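PDB 3GMS: putative NADPH:quinone reductase from Bacillus thuringiensis, which probably reduces quinones with NADPH as a medium-chain dehydrogenase/reductase, although its function has not been established. Local coordinates for residues Thr131-Cys136 and Arg285-Leu290; Tyr192-Ser197 and Glu203-Leu208. All coordinates share one frame; numbering follows the deposited sequence. Where two conformers were deposited one is given.

Interaction 1. Residues Thr131-Cys136 and Arg285-Leu290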
ATOM      1  N   THR A 131       5.673   1.288   0.996  1.00 20.29           N
ATOM      2  CA  THR A 131       5.355   1.841   2.311  1.00 20.05           C
ATOM      3  C   THR A 131       6.054   1.071   3.441  1.00 20.59           C
ATOM      4  O   THR A 131       6.701   1.691   4.337  1.00 20.38           O
ATOM      5  CB  THR A 131       3.830   1.922   2.562  1.00 20.09           C
ATOM      6  OG1 THR A 131       3.247   2.799   1.586  1.00 18.88           O
ATOM      7  CG2 THR A 131       3.544   2.514   3.962  1.00 20.35           C
ATOM      8  N   ALA A 132       5.961  -0.256   3.398  1.00 19.89           N
ATOM      9  CA  ALA A 132       6.586  -1.070   4.431  1.00 20.58           C
ATOM     10  C   ALA A 132       8.128  -0.895   4.392  1.00 20.66           C
ATOM     11  O   ALA A 132       8.747  -0.686   5.434  1.00 21.62           O
ATOM     12  CB  ALA A 132       6.180  -2.566   4.289  1.00 19.05           C
ATOM     13  N   TRP A 133       8.719  -0.936   3.199  1.00 21.05           N
ATOM     14  CA  TRP A 133      10.175  -0.829   3.033  1.00 21.09           C
ATOM     15  C   TRP A 133      10.734   0.521   3.481  1.00 21.95           C
ATOM     16  O   TRP A 133      11.758   0.587   4.201  1.00 20.88           O
ATOM     17  CB  TRP A 133      10.571  -1.030   1.579  1.00 21.62           C
ATOM     18  CG  TRP A 133      12.080  -0.869   1.358  1.00 21.80           C
ATOM     19  CD1 TRP A 133      12.710   0.199   0.794  1.00 25.66           C
ATOM     20  CD2 TRP A 133      13.098  -1.806   1.701  1.00 23.84           C
ATOM     21  NE1 TRP A 133      14.077  -0.028   0.740  1.00 25.30           N
ATOM     22  CE2 TRP A 133      14.339  -1.244   1.304  1.00 26.27           C
ATOM     23  CE3 TRP A 133      13.088  -3.079   2.282  1.00 25.04           C
ATOM     24  CZ2 TRP A 133      15.571  -1.908   1.494  1.00 26.40           C
ATOM     25  CZ3 TRP A 133      14.315  -3.749   2.461  1.00 27.25           C
ATOM     26  CH2 TRP A 133      15.538  -3.148   2.063  1.00 26.20           C
ATOM     27  N   VAL A 134      10.102   1.583   2.990  1.00 21.34           N
ATOM     28  CA  VAL A 134      10.498   2.943   3.337  1.00 21.28           C
ATOM     29  C   VAL A 134      10.359   3.267   4.847  1.00 22.55           C
ATOM     30  O   VAL A 134      11.299   3.784   5.445  1.00 22.91           O
ATOM     31  CB  VAL A 134       9.866   3.997   2.401  1.00 20.72           C
ATOM     32  CG1 VAL A 134      10.190   5.410   2.872  1.00 20.25           C
ATOM     33  CG2 VAL A 134      10.413   3.829   0.976  1.00 20.79           C
ATOM     34  N   THR A 135       9.200   2.971   5.432  1.00 21.30           N
ATOM     35  CA  THR A 135       8.981   3.234   6.869  1.00 22.76           C
ATOM     36  C   THR A 135      10.033   2.475   7.700  1.00 23.38           C
ATOM     37  O   THR A 135      10.645   3.060   8.610  1.00 23.03           O
ATOM     38  CB  THR A 135       7.517   2.933   7.339  1.00 22.25           C
ATOM     39  OG1 THR A 135       7.167   1.584   6.985  1.00 22.54           O
ATOM     40  CG2 THR A 135       6.478   3.921   6.663  1.00 22.87           C
ATOM     41  N   CYS A 136      10.298   1.205   7.358  1.00 23.57           N
ATOM     42  CA  CYS A 136      11.334   0.414   8.054  1.00 23.63           C
ATOM     43  C   CYS A 136      12.764   0.944   7.849  1.00 24.38           C
ATOM     44  O   CYS A 136      13.533   1.041   8.808  1.00 24.92           O
ATOM     45  CB  CYS A 136      11.282  -1.086   7.675  1.00 23.76           C
ATOM     46  SG  CYS A 136       9.831  -1.941   8.381  1.00 24.93           S
ATOM     47  N   ARG A 285      14.012  -1.600  -7.774  1.00 23.23           N
ATOM     48  CA  ARG A 285      14.893  -2.708  -8.193  1.00 24.87           C
ATOM     49  C   ARG A 285      15.185  -3.609  -7.034  1.00 25.33           C
ATOM     50  O   ARG A 285      15.290  -4.823  -7.196  1.00 26.59           O
ATOM     51  CB  ARG A 285      16.181  -2.185  -8.858  1.00 23.55           C
ATOM     52  CG  ARG A 285      15.968  -1.910 -10.317  1.00 27.97           C
ATOM     53  CD  ARG A 285      17.298  -1.665 -11.068  1.00 31.25           C
ATOM     54  NE  ARG A 285      17.744  -0.309 -10.801  1.00 40.34           N
ATOM     55  CZ  ARG A 285      17.271   0.777 -11.422  1.00 42.50           C
ATOM     56  NH1 ARG A 285      16.353   0.679 -12.386  1.00 44.33           N
ATOM     57  NH2 ARG A 285      17.730   1.967 -11.089  1.00 44.22           N
ATOM     58  N   HIS A 286      15.264  -3.007  -5.851  1.00 25.78           N
ATOM     59  CA  HIS A 286      15.488  -3.725  -4.645  1.00 25.99           C
ATOM     60  C   HIS A 286      14.344  -4.614  -4.197  1.00 25.29           C
ATOM     61  O   HIS A 286      14.572  -5.777  -3.816  1.00 25.76           O
ATOM     62  CB  HIS A 286      15.912  -2.812  -3.481  1.00 27.16           C
ATOM     63  CG  HIS A 286      16.381  -3.599  -2.304  1.00 33.09           C
ATOM     64  ND1 HIS A 286      17.539  -4.349  -2.330  1.00 37.26           N
ATOM     65  CD2 HIS A 286      15.786  -3.872  -1.118  1.00 37.24           C
ATOM     66  CE1 HIS A 286      17.676  -4.987  -1.182  1.00 38.03           C
ATOM     67  NE2 HIS A 286      16.626  -4.717  -0.430  1.00 39.26           N
ATOM     68  N   LEU A 287      13.131  -4.073  -4.231  1.00 23.88           N
ATOM     69  CA  LEU A 287      11.943  -4.868  -3.888  1.00 23.12           C
ATOM     70  C   LEU A 287      11.812  -6.032  -4.870  1.00 23.06           C
ATOM     71  O   LEU A 287      11.530  -7.144  -4.449  1.00 23.38           O
ATOM     72  CB  LEU A 287      10.677  -4.000  -3.963  1.00 23.76           C
ATOM     73  CG  LEU A 287      10.563  -2.851  -2.953  1.00 24.80           C
ATOM     74  CD1 LEU A 287       9.392  -1.949  -3.394  1.00 26.83           C
ATOM     75  CD2 LEU A 287      10.295  -3.398  -1.604  1.00 25.68           C
ATOM     76  N   ILE A 288      12.065  -5.761  -6.156  1.00 22.12           N
ATOM     77  CA  ILE A 288      11.963  -6.801  -7.190  1.00 24.27           C
ATOM     78  C   ILE A 288      12.957  -7.943  -6.874  1.00 25.07           C
ATOM     79  O   ILE A 288      12.582  -9.113  -6.944  1.00 24.64           O
ATOM     80  CB  ILE A 288      12.174  -6.207  -8.584  1.00 24.04           C
ATOM     81  CG1 ILE A 288      10.917  -5.394  -8.999  1.00 24.58           C
ATOM     82  CG2 ILE A 288      12.556  -7.298  -9.611  1.00 26.64           C
ATOM     83  CD1 ILE A 288      11.158  -4.520 -10.243  1.00 28.77           C
ATOM     84  N   ARG A 289      14.201  -7.608  -6.513  1.00 26.19           N
ATOM     85  CA  ARG A 289      15.162  -8.641  -6.083  0.50 26.66           C
ATOM     86  C   ARG A 289      14.654  -9.455  -4.897  1.00 26.79           C
ATOM     87  O   ARG A 289      14.795 -10.678  -4.893  1.00 26.86           O
ATOM     88  CB  ARG A 289      16.538  -8.061  -5.725  0.50 27.11           C
ATOM     89  CG  ARG A 289      17.147  -7.184  -6.770  0.50 26.75           C
ATOM     90  CD  ARG A 289      17.129  -7.765  -8.152  0.50 30.03           C
ATOM     91  NE  ARG A 289      17.822  -6.821  -9.027  0.50 29.79           N
ATOM     92  CZ  ARG A 289      17.231  -5.859  -9.726  0.50 28.66           C
ATOM     93  NH1 ARG A 289      15.906  -5.736  -9.736  0.50 20.74           N
ATOM     94  NH2 ARG A 289      17.986  -5.044 -10.461  0.50 28.04           N
ATOM     95  N   LEU A 290      14.045  -8.784  -3.906  1.00 25.92           N
ATOM     96  CA  LEU A 290      13.503  -9.456  -2.715  1.00 26.95           C
ATOM     97  C   LEU A 290      12.377 -10.445  -3.075  1.00 27.52           C
ATOM     98  O   LEU A 290      12.303 -11.557  -2.522  1.00 29.03           O
ATOM     99  CB  LEU A 290      12.993  -8.459  -1.673  1.00 25.81           C
ATOM    100  CG  LEU A 290      14.067  -7.646  -0.926  1.00 27.39           C
ATOM    101  CD1 LEU A 290      13.431  -6.579  -0.048  1.00 26.81           C
ATOM    102  CD2 LEU A 290      15.023  -8.568  -0.134  1.00 28.94           C
TER
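The indole of Trp133 reaches across from helix 127-139 to helix 277-292, and His286 lies over one face of its six-membered ring. CD2 of His286 sits 3.2 Å above the indole plane, displaced toward the rim, and NE2 of His286 comes within 3.1 Å of Trp133 CH2, a close approach. The planes are inclined at 43°, so the pair is neither a parallel stack nor a T-shaped one; the imidazole leans its CD2-NE2 side onto the benzo end of the indole. Two leucines of helix 277-292 add methyl contacts: Leu290 CD1 meets Trp133 CZ3 at 3.9 Å, and Leu287 CD2 packs against Trp133 CB at 4.0 Å. No hydrogen bond crosses this contact. The short helical axes approach no closer than 11.7 Å at an angle of 112°, too far apart for small residues to meet, and a large flat tryptophan suits the span. Helix 127-139 precedes the first strand of the Rossmann-type sheet, 147-150, whereas helix 277-292 follows its last, 262-265, so the contact joins a helix that comes before the six-stranded sheet in sequence to one that comes after it. Trp133 extends outward because its CG stands anti to the backbone N (chi1 178°). Its other neighbours include Leu164 of helix 156-168. Within helix 127-139, Thr131 O accepts both Thr135 N and Thr135 OG1 (2.7 Å to the hydroxyl), from opposite faces of the carbonyl plane, which satisfies a buried hydroxyl inside the helix. Next to His286 in sequence, Arg285 forms a salt bridge with Glu282.

Interaction 2. Residues Tyr192-Ser197 and Glu203-Leu208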
ATOM      1  N   TYR A 192       5.672 -12.186  17.826  1.00 28.28           N
ATOM      2  CA  TYR A 192       4.529 -12.373  18.703  1.00 28.23           C
ATOM      3  C   TYR A 192       3.319 -11.709  18.058  1.00 28.44           C
ATOM      4  O   TYR A 192       3.452 -10.727  17.318  1.00 28.35           O
ATOM      5  CB  TYR A 192       4.804 -11.698  20.055  1.00 28.93           C
ATOM      6  CG  TYR A 192       3.902 -12.192  21.167  1.00 29.58           C
ATOM      7  CD1 TYR A 192       4.255 -13.309  21.928  1.00 32.43           C
ATOM      8  CD2 TYR A 192       2.681 -11.555  21.437  1.00 30.51           C
ATOM      9  CE1 TYR A 192       3.415 -13.767  22.956  1.00 33.56           C
ATOM     10  CE2 TYR A 192       1.831 -12.007  22.456  1.00 31.04           C
ATOM     11  CZ  TYR A 192       2.215 -13.112  23.208  1.00 34.58           C
ATOM     12  OH  TYR A 192       1.374 -13.553  24.215  1.00 36.93           O
ATOM     13  N   VAL A 193       2.132 -12.212  18.353  1.00 28.14           N
ATOM     14  CA  VAL A 193       0.930 -11.602  17.861  1.00 28.37           C
ATOM     15  C   VAL A 193       0.061 -11.305  19.046  1.00 29.38           C
ATOM     16  O   VAL A 193      -0.321 -12.210  19.796  1.00 30.14           O
ATOM     17  CB  VAL A 193       0.178 -12.489  16.814  1.00 27.97           C
ATOM     18  CG1 VAL A 193      -1.160 -11.861  16.411  1.00 28.55           C
ATOM     19  CG2 VAL A 193       1.062 -12.761  15.613  1.00 27.42           C
ATOM     20  N   ILE A 194      -0.218 -10.028  19.244  1.00 29.12           N
ATOM     21  CA  ILE A 194      -1.184  -9.606  20.258  1.00 30.73           C
ATOM     22  C   ILE A 194      -2.579  -9.451  19.682  1.00 31.87           C
ATOM     23  O   ILE A 194      -2.878  -8.516  18.906  1.00 31.31           O
ATOM     24  CB  ILE A 194      -0.760  -8.285  20.980  1.00 30.65           C
ATOM     25  CG1 ILE A 194       0.705  -8.352  21.448  1.00 28.45           C
ATOM     26  CG2 ILE A 194      -1.766  -7.946  22.091  1.00 29.67           C
ATOM     27  CD1 ILE A 194       1.205  -7.064  22.202  1.00 25.83           C
ATOM     28  N   ASP A 195      -3.454 -10.364  20.099  1.00 32.55           N
ATOM     29  CA  ASP A 195      -4.825 -10.345  19.653  1.00 34.83           C
ATOM     30  C   ASP A 195      -5.592  -9.587  20.699  1.00 35.46           C
ATOM     31  O   ASP A 195      -5.786 -10.094  21.809  1.00 36.00           O
ATOM     32  CB  ASP A 195      -5.333 -11.794  19.493  1.00 35.72           C
ATOM     33  CG  ASP A 195      -6.830 -11.888  19.211  1.00 36.44           C
ATOM     34  OD1 ASP A 195      -7.557 -10.876  19.183  1.00 35.09           O
ATOM     35  OD2 ASP A 195      -7.289 -13.030  19.010  1.00 41.39           O
ATOM     36  N   THR A 196      -5.997  -8.363  20.360  1.00 36.13           N
ATOM     37  CA  THR A 196      -6.618  -7.452  21.313  1.00 36.71           C
ATOM     38  C   THR A 196      -8.073  -7.781  21.663  1.00 37.84           C
ATOM     39  O   THR A 196      -8.646  -7.148  22.536  1.00 37.82           O
ATOM     40  CB  THR A 196      -6.486  -5.948  20.907  1.00 36.97           C
ATOM     41  OG1 THR A 196      -7.067  -5.736  19.626  1.00 36.06           O
ATOM     42  CG2 THR A 196      -5.028  -5.498  20.887  1.00 36.21           C
ATOM     43  N   SER A 197      -8.678  -8.761  20.994  1.00 38.74           N
ATOM     44  CA  SER A 197      -9.975  -9.257  21.465  1.00 40.19           C
ATOM     45  C   SER A 197      -9.747 -10.200  22.651  1.00 40.63           C
ATOM     46  O   SER A 197     -10.685 -10.516  23.374  1.00 41.50           O
ATOM     47  CB  SER A 197     -10.775  -9.937  20.359  1.00 39.86           C
ATOM     48  OG  SER A 197     -10.101 -11.081  19.873  1.00 41.33           O
ATOM     49  N   GLU A 203      -0.224  -3.793  28.509  1.00 30.23           N
ATOM     50  CA  GLU A 203       0.411  -4.721  29.458  1.00 31.63           C
ATOM     51  C   GLU A 203       1.230  -5.835  28.784  1.00 30.76           C
ATOM     52  O   GLU A 203       2.280  -6.228  29.290  1.00 30.85           O
ATOM     53  CB  GLU A 203      -0.641  -5.285  30.433  1.00 33.19           C
ATOM     54  CG  GLU A 203      -1.058  -4.274  31.548  1.00 39.15           C
ATOM     55  CD  GLU A 203       0.084  -3.882  32.537  1.00 46.90           C
ATOM     56  OE1 GLU A 203       0.155  -2.685  32.931  1.00 49.84           O
ATOM     57  OE2 GLU A 203       0.909  -4.758  32.933  1.00 51.62           O
ATOM     58  N   THR A 204       0.763  -6.327  27.624  1.00 30.21           N
ATOM     59  CA  THR A 204       1.483  -7.410  26.948  1.00 28.62           C
ATOM     60  C   THR A 204       2.781  -6.906  26.370  1.00 27.69           C
ATOM     61  O   THR A 204       3.805  -7.583  26.455  1.00 25.97           O
ATOM     62  CB  THR A 204       0.634  -8.135  25.863  1.00 28.78           C
ATOM     63  OG1 THR A 204      -0.635  -8.532  26.421  1.00 30.11           O
ATOM     64  CG2 THR A 204       1.360  -9.347  25.363  1.00 26.51           C
ATOM     65  N   VAL A 205       2.753  -5.708  25.774  1.00 27.41           N
ATOM     66  CA  VAL A 205       4.011  -5.152  25.258  1.00 27.77           C
ATOM     67  C   VAL A 205       5.013  -4.970  26.395  1.00 28.08           C
ATOM     68  O   VAL A 205       6.223  -5.239  26.238  1.00 27.81           O
ATOM     69  CB  VAL A 205       3.809  -3.795  24.536  1.00 26.90           C
ATOM     70  CG1 VAL A 205       5.146  -3.229  24.124  1.00 27.51           C
ATOM     71  CG2 VAL A 205       2.884  -4.000  23.346  1.00 28.15           C
ATOM     72  N   MET A 206       4.492  -4.502  27.523  1.00 30.08           N
ATOM     73  CA  MET A 206       5.312  -4.311  28.738  1.00 31.18           C
ATOM     74  C   MET A 206       5.946  -5.656  29.175  1.00 31.73           C
ATOM     75  O   MET A 206       7.152  -5.732  29.408  1.00 31.89           O
ATOM     76  CB  MET A 206       4.527  -3.561  29.845  1.00 30.82           C
ATOM     77  CG  MET A 206       4.305  -2.033  29.538  1.00 29.69           C
ATOM     78  SD  MET A 206       5.824  -1.080  29.381  1.00 23.90           S
ATOM     79  CE  MET A 206       6.170  -1.036  31.153  1.00 27.83           C
ATOM     80  N   GLU A 207       5.162  -6.733  29.169  1.00 32.83           N
ATOM     81  CA  GLU A 207       5.742  -8.066  29.450  1.00 33.31           C
ATOM     82  C   GLU A 207       6.787  -8.461  28.411  1.00 32.72           C
ATOM     83  O   GLU A 207       7.889  -8.903  28.756  1.00 30.79           O
ATOM     84  CB  GLU A 207       4.639  -9.126  29.626  1.00 34.07           C
ATOM     85  CG  GLU A 207       5.191 -10.539  29.912  1.00 40.50           C
ATOM     86  CD  GLU A 207       4.153 -11.457  30.557  1.00 47.75           C
ATOM     87  OE1 GLU A 207       2.988 -11.015  30.705  1.00 52.01           O
ATOM     88  OE2 GLU A 207       4.496 -12.613  30.922  1.00 50.47           O
ATOM     89  N   LEU A 208       6.480  -8.232  27.119  1.00 31.61           N
ATOM     90  CA  LEU A 208       7.356  -8.698  26.064  1.00 30.88           C
ATOM     91  C   LEU A 208       8.644  -7.931  26.007  1.00 30.43           C
ATOM     92  O   LEU A 208       9.651  -8.440  25.481  1.00 30.16           O
ATOM     93  CB  LEU A 208       6.649  -8.625  24.694  1.00 31.00           C
ATOM     94  CG  LEU A 208       5.454  -9.555  24.524  1.00 31.73           C
ATOM     95  CD1 LEU A 208       4.590  -9.093  23.327  1.00 32.76           C
ATOM     96  CD2 LEU A 208       5.890 -11.049  24.415  1.00 34.10           C
TER
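Leu208 spreads its two methyls over one face of the Tyr192 ring. This is a CH-pi contact, with CD2 of Leu208 4.0 Å from the Tyr192 ring centroid and 19° off the ring normal, while Leu208 CD1 touches Tyr192 CD2 at 3.6 Å. A branched leucine suits the broad ring, which chi1 of -162° swings toward the helix. Purely aliphatic contacts gather round Ile194, whose extended chain carries CD1 to 3.7 Å from Val205 CG2 and 3.9 Å from Thr204 CB; Ile194 and Thr204 meet tip to tip. Thr204 turns its methyl to the strand, with CG2 4.0 Å from Tyr192 CE2, and its OG1 bonds to Pro200 O, just before the helix begins, so the polar branch is satisfied there. Other polar bonds lie at the strand's end: that from Ser197 N to Asp195 OD1 (3.0 Å) forms an Asx turn, and Ser197 OG adds a second to the same oxygen (2.6 Å), from the same face of the carboxylate. Strand 192-195 is an outermost strand of the parallel Rossmann-type sheet: 171-176 pairs with it, helix 201-208 covers Tyr192 and Ile194, and Val193 points the other way, onto helix 182-188.

How the interactions relate
From the N terminus, the chain runs through several strands and short helices to helix 127-139, where interaction 1 begins. It then threads through the whole parallel sheet: strands 147-150 and 171-176 come first, then 192-195, which opens interaction 2. That contact closes almost at once, after a five-residue connection, on helix 201-208. The chain goes on through 214-219, 237-241 and 262-265 to helix 277-292, where interaction 1 closes its much longer loop. Interaction 2 is therefore nested inside interaction 1 without touching it, their centres about 27 Å apart. One ties an edge strand to its following helix; the other joins helices that bracket the sheet in sequence.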